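Vitamin B12-binding protein (PDB 5YSC) binds vitamin B12 in the periplasm and probably delivers it to the membrane subunit BtuC of the BtuCDF ABC importer. Local coordinates at residues 236-247 with 260-271. Numbering follows the deposited sequence.
Sequences NDQVWALNADWL and QVCTYLKIAQKQ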
loop_
_atom_site.group_PDB
_atom_site.type_symbol
_atom_site.label_atom_id
_atom_site.label_comp_id
_atom_site.label_asym_id
_atom_site.label_seq_id
_atom_site.Cartn_x
_atom_site.Cartn_y
_atom_site.Cartn_z
ATOM N N ASN A 236 -23.217 -7.352 -14.024
ATOM C CA ASN A 236 -23.607 -6.143 -13.325
ATOM C C ASN A 236 -22.637 -4.989 -13.542
ATOM O O ASN A 236 -22.805 -3.940 -12.920
ATOM C CB ASN A 236 -23.752 -6.452 -11.837
ATOM C CG ASN A 236 -24.910 -7.390 -11.542
ATOM O OD1 ASN A 236 -25.894 -7.437 -12.287
ATOM N ND2 ASN A 236 -24.807 -8.123 -10.428
ATOM N N ASP A 237 -21.641 -5.144 -14.420
ATOM C CA ASP A 237 -20.730 -4.050 -14.764
ATOM C C ASP A 237 -19.981 -3.555 -13.526
ATOM O O ASP A 237 -19.824 -2.350 -13.300
ATOM C CB ASP A 237 -21.501 -2.911 -15.433
ATOM C CG ASP A 237 -20.609 -1.777 -15.907
ATOM O OD1 ASP A 237 -19.384 -1.985 -16.073
ATOM O OD2 ASP A 237 -21.146 -0.658 -16.122
ATOM N N GLN A 238 -19.512 -4.505 -12.716
ATOM C CA GLN A 238 -18.806 -4.215 -11.472
ATOM C C GLN A 238 -17.400 -4.801 -11.496
ATOM O O GLN A 238 -16.920 -5.363 -10.506
ATOM C CB GLN A 238 -19.603 -4.715 -10.274
ATOM C CG GLN A 238 -20.974 -4.069 -10.212
ATOM C CD GLN A 238 -21.788 -4.385 -8.951
ATOM O OE1 GLN A 238 -22.736 -3.672 -8.629
ATOM N NE2 GLN A 238 -21.429 -5.454 -8.242
ATOM N N VAL A 239 -16.723 -4.645 -12.630
ATOM C CA VAL A 239 -15.293 -4.864 -12.732
ATOM C C VAL A 239 -14.689 -3.487 -12.900
ATOM O O VAL A 239 -14.956 -2.803 -13.903
ATOM C CB VAL A 239 -14.919 -5.784 -13.896
ATOM C CG1 VAL A 239 -13.436 -6.020 -13.906
ATOM C CG2 VAL A 239 -15.692 -7.105 -13.768
ATOM N N TRP A 240 -13.876 -3.078 -11.919
ATOM C CA TRP A 240 -13.332 -1.730 -11.898
ATOM C C TRP A 240 -11.838 -1.745 -11.611
ATOM O O TRP A 240 -11.331 -2.562 -10.837
ATOM C CB TRP A 240 -14.019 -0.880 -10.835
ATOM C CG TRP A 240 -15.465 -0.626 -11.067
ATOM C CD1 TRP A 240 -16.004 0.028 -12.129
ATOM C CD2 TRP A 240 -16.568 -0.944 -10.186
ATOM N NE1 TRP A 240 -17.378 0.122 -11.982
ATOM C CE2 TRP A 240 -17.742 -0.461 -10.799
ATOM C CE3 TRP A 240 -16.673 -1.573 -8.934
ATOM C CZ2 TRP A 240 -19.007 -0.598 -10.208
ATOM C CZ3 TRP A 240 -17.916 -1.704 -8.349
ATOM C CH2 TRP A 240 -19.073 -1.214 -8.987
ATOM N N ALA A 241 -11.136 -0.814 -12.240
ATOM C CA ALA A 241 -9.748 -0.561 -11.884
ATOM C C ALA A 241 -9.647 0.246 -10.605
ATOM O O ALA A 241 -10.450 1.145 -10.378
ATOM C CB ALA A 241 -9.043 0.210 -12.975
ATOM N N LEU A 242 -8.603 -0.028 -9.815
ATOM C CA LEU A 242 -8.225 0.788 -8.674
ATOM C C LEU A 242 -6.843 1.357 -8.931
ATOM O O LEU A 242 -6.027 0.730 -9.612
ATOM C CB LEU A 242 -8.215 -0.028 -7.382
ATOM C CG LEU A 242 -9.604 -0.553 -7.000
ATOM C CD1 LEU A 242 -9.505 -1.481 -5.783
ATOM C CD2 LEU A 242 -10.608 0.569 -6.741
ATOM N N ASN A 243 -6.589 2.551 -8.390
ATOM C CA ASN A 243 -5.262 3.150 -8.463
ATOM C C ASN A 243 -4.309 2.429 -7.502
ATOM O O ASN A 243 -4.441 2.496 -6.271
ATOM C CB ASN A 243 -5.360 4.640 -8.165
ATOM C CG ASN A 243 -4.033 5.343 -8.246
ATOM O OD1 ASN A 243 -3.032 4.871 -7.754
ATOM N ND2 ASN A 243 -4.044 6.513 -8.851
ATOM N N ALA A 244 -3.357 1.695 -8.084
ATOM C CA ALA A 244 -2.470 0.840 -7.311
ATOM C C ALA A 244 -1.492 1.648 -6.461
ATOM O O ALA A 244 -1.105 1.202 -5.362
ATOM C CB ALA A 244 -1.717 -0.098 -8.254
ATOM N N ASP A 245 -1.084 2.829 -6.929
ATOM C CA ASP A 245 -0.186 3.670 -6.133
ATOM C C ASP A 245 -0.839 4.080 -4.818
ATOM O O ASP A 245 -0.201 4.080 -3.759
ATOM C CB ASP A 245 0.218 4.910 -6.932
ATOM C CG ASP A 245 1.143 4.622 -8.116
ATOM O OD1 ASP A 245 1.541 3.451 -8.347
ATOM O OD2 ASP A 245 1.440 5.630 -8.860
ATOM N N TRP A 246 -2.113 4.442 -4.860
ATOM C CA TRP A 246 -2.799 4.865 -3.647
ATOM C C TRP A 246 -3.046 3.693 -2.727
ATOM O O TRP A 246 -3.011 3.834 -1.497
ATOM C CB TRP A 246 -4.160 5.480 -3.989
ATOM C CG TRP A 246 -4.155 6.686 -4.870
ATOM C CD1 TRP A 246 -3.108 7.535 -5.173
ATOM C CD2 TRP A 246 -5.289 7.191 -5.562
ATOM N NE1 TRP A 246 -3.548 8.527 -6.029
ATOM C CE2 TRP A 246 -4.872 8.320 -6.296
ATOM C CE3 TRP A 246 -6.611 6.780 -5.658
ATOM C CZ2 TRP A 246 -5.736 9.055 -7.062
ATOM C CZ3 TRP A 246 -7.483 7.496 -6.460
ATOM C CH2 TRP A 246 -7.040 8.612 -7.170
ATOM N N LEU A 247 -3.410 2.571 -3.332
ATOM C CA LEU A 247 -3.975 1.440 -2.625
ATOM C C LEU A 247 -2.899 0.573 -2.005
ATOM O O LEU A 247 -2.968 0.241 -0.823
ATOM C CB LEU A 247 -4.817 0.633 -3.605
ATOM C CG LEU A 247 -5.437 -0.614 -2.985
ATOM C CD1 LEU A 247 -6.466 -0.324 -1.889
ATOM C CD2 LEU A 247 -5.998 -1.446 -4.095
ATOM N N GLN A 260 -11.937 5.815 -3.251
ATOM C CA GLN A 260 -12.218 5.127 -4.514
ATOM C C GLN A 260 -12.883 3.787 -4.248
ATOM O O GLN A 260 -13.913 3.451 -4.847
ATOM C CB GLN A 260 -10.916 4.933 -5.312
ATOM C CG GLN A 260 -11.125 4.340 -6.699
ATOM C CD GLN A 260 -9.855 4.148 -7.467
ATOM O OE1 GLN A 260 -8.860 3.638 -6.956
ATOM N NE2 GLN A 260 -9.887 4.545 -8.729
ATOM N N VAL A 261 -12.282 3.003 -3.346
ATOM C CA VAL A 261 -12.815 1.696 -2.997
ATOM C C VAL A 261 -14.215 1.817 -2.427
ATOM O O VAL A 261 -15.138 1.110 -2.857
ATOM C CB VAL A 261 -11.878 0.981 -1.997
ATOM C CG1 VAL A 261 -12.578 -0.236 -1.340
ATOM C CG2 VAL A 261 -10.668 0.567 -2.752
ATOM N N CYS A 262 -14.377 2.716 -1.451
ATOM C CA CYS A 262 -15.643 2.890 -0.747
ATOM C C CYS A 262 -16.741 3.396 -1.671
ATOM O O CYS A 262 -17.906 2.982 -1.556
ATOM C CB CYS A 262 -15.449 3.857 0.397
ATOM S SG CYS A 262 -14.826 3.198 1.934
ATOM N N THR A 263 -16.400 4.292 -2.588
ATOM C CA THR A 263 -17.399 4.740 -3.558
ATOM C C THR A 263 -17.873 3.585 -4.433
ATOM O O THR A 263 -19.072 3.420 -4.663
ATOM C CB THR A 263 -16.836 5.875 -4.416
ATOM O OG1 THR A 263 -16.611 7.030 -3.602
ATOM C CG2 THR A 263 -17.816 6.216 -5.599
ATOM N N TYR A 264 -16.944 2.756 -4.918
ATOM C CA TYR A 264 -17.310 1.601 -5.730
ATOM C C TYR A 264 -18.116 0.565 -4.946
ATOM O O TYR A 264 -19.085 0.001 -5.472
ATOM C CB TYR A 264 -16.055 0.948 -6.309
ATOM C CG TYR A 264 -15.534 1.599 -7.582
ATOM C CD1 TYR A 264 -16.396 1.854 -8.652
ATOM C CD2 TYR A 264 -14.181 1.919 -7.746
ATOM C CE1 TYR A 264 -15.951 2.431 -9.823
ATOM C CE2 TYR A 264 -13.731 2.506 -8.932
ATOM C CZ TYR A 264 -14.620 2.751 -9.960
ATOM O OH TYR A 264 -14.212 3.334 -11.129
ATOM N N LEU A 265 -17.694 0.227 -3.720
ATOM C CA LEU A 265 -18.499 -0.689 -2.919
ATOM C C LEU A 265 -19.855 -0.105 -2.583
ATOM O O LEU A 265 -20.816 -0.867 -2.418
ATOM C CB LEU A 265 -17.734 -1.076 -1.658
ATOM C CG LEU A 265 -17.012 -2.424 -1.707
ATOM C CD1 LEU A 265 -16.630 -2.912 -3.091
ATOM C CD2 LEU A 265 -15.802 -2.451 -0.756
ATOM N N LYS A 266 -19.971 1.227 -2.502
ATOM C CA LYS A 266 -21.297 1.839 -2.358
ATOM C C LYS A 266 -22.156 1.604 -3.588
ATOM O O LYS A 266 -23.316 1.191 -3.477
ATOM C CB LYS A 266 -21.166 3.327 -2.092
ATOM C CG LYS A 266 -22.455 3.984 -1.723
ATOM C CD LYS A 266 -22.229 5.436 -1.539
ATOM C CE LYS A 266 -23.440 6.107 -1.024
ATOM N NZ LYS A 266 -23.272 7.593 -1.052
ATOM N N ILE A 267 -21.607 1.877 -4.778
ATOM C CA ILE A 267 -22.322 1.592 -6.024
ATOM C C ILE A 267 -22.805 0.153 -6.057
ATOM O O ILE A 267 -23.918 -0.138 -6.516
ATOM C CB ILE A 267 -21.434 1.935 -7.232
ATOM C CG1 ILE A 267 -21.174 3.443 -7.250
ATOM C CG2 ILE A 267 -22.077 1.514 -8.520
ATOM C CD1 ILE A 267 -20.133 3.902 -8.247
ATOM N N ALA A 268 -21.964 -0.781 -5.586
ATOM C CA ALA A 268 -22.236 -2.214 -5.662
ATOM C C ALA A 268 -23.446 -2.641 -4.851
ATOM O O ALA A 268 -23.868 -3.805 -4.938
ATOM C CB ALA A 268 -20.991 -2.985 -5.194
ATOM N N GLN A 269 -23.986 -1.746 -4.050
ATOM C CA GLN A 269 -25.229 -2.013 -3.362
ATOM C C GLN A 269 -26.423 -1.896 -4.286
ATOM O O GLN A 269 -27.532 -2.227 -3.861
ATOM C CB GLN A 269 -25.410 -1.045 -2.203
ATOM C CG GLN A 269 -24.200 -0.874 -1.321
ATOM C CD GLN A 269 -24.528 -1.209 0.101
ATOM O OE1 GLN A 269 -24.882 -2.357 0.392
ATOM N NE2 GLN A 269 -24.470 -0.207 0.999
ATOM N N LYS A 270 -26.213 -1.415 -5.518
ATOM C CA LYS A 270 -27.317 -1.192 -6.452
ATOM C C LYS A 270 -28.107 -2.465 -6.718
ATOM O O LYS A 270 -29.285 -2.384 -7.100
ATOM C CB LYS A 270 -26.810 -0.567 -7.756
ATOM C CG LYS A 270 -25.953 -1.421 -8.674
ATOM C CD LYS A 270 -25.265 -0.540 -9.746
ATOM C CE LYS A 270 -24.059 -1.218 -10.419
ATOM N NZ LYS A 270 -24.512 -2.492 -11.028
ATOM N N GLN A 271 -27.510 -3.637 -6.507
ATOM C CA GLN A 271 -28.281 -4.855 -6.551
ATOM C C GLN A 271 -27.683 -5.914 -5.634
ATOM O O GLN A 271 -28.372 -6.864 -5.309
ATOM C CB GLN A 271 -28.394 -5.385 -7.989
ATOM C CG GLN A 271 -27.177 -6.135 -8.537
ATOM C CD GLN A 271 -26.007 -5.214 -8.884
ATOM O OE1 GLN A 271 -26.055 -4.442 -9.858
ATOM N NE2 GLN A 271 -24.936 -5.305 -8.085
HETATM O O HOH W 1 -22.784 -6.221 -5.708
HETATM O O HOH W 2 -11.816 2.992 -11.875
HETATM O O HOH W 3 -6.983 2.986 -5.020
#
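W240 and Y264 form an offset stack: the phenol ring lies over one indole face, planes 18° apart and its centroid 3.9 Å from that of the five-membered ring, while CA of Q238 lies over the opposite face, toward its rim. W240 CB also makes a CH-pi contact, 3.8 Å from the Y264 ring centroid. A water links Y264 OH to A241 O. I267 CG2 approaches W240 CH2 obliquely, at 4.1 Å. The amides of N236 and Q271 stack too, only 5° apart.

Two donors converge on Q238 OE1: Q271 NE2 at 2.8 Å, nearly straight at 177° but above the carbonyl plane, and K270 NZ, weakly. Bent at its last torsion, K270 also directs NZ to N236 O (2.9 Å) and Q271 OE1. At the other end, extended Q260 uses a lone pair of OE1 to accept from N243 N (2.9 Å); N243 in turn N-caps helix 244-248, its OD1 accepting from W246 N. L242 packs on V261.

Strand 239-241 and helix 260-267 run antiparallel, axes 10.6 Å apart. The strand edges the parallel sheet beside 210-213, and helix 254-267 returns across it, an alpha/beta lobe of the Fe/B12 periplasmic-binding fold; two residues past N243, D245 OD1 hydrogen-bonds the bound cyanocobalamin.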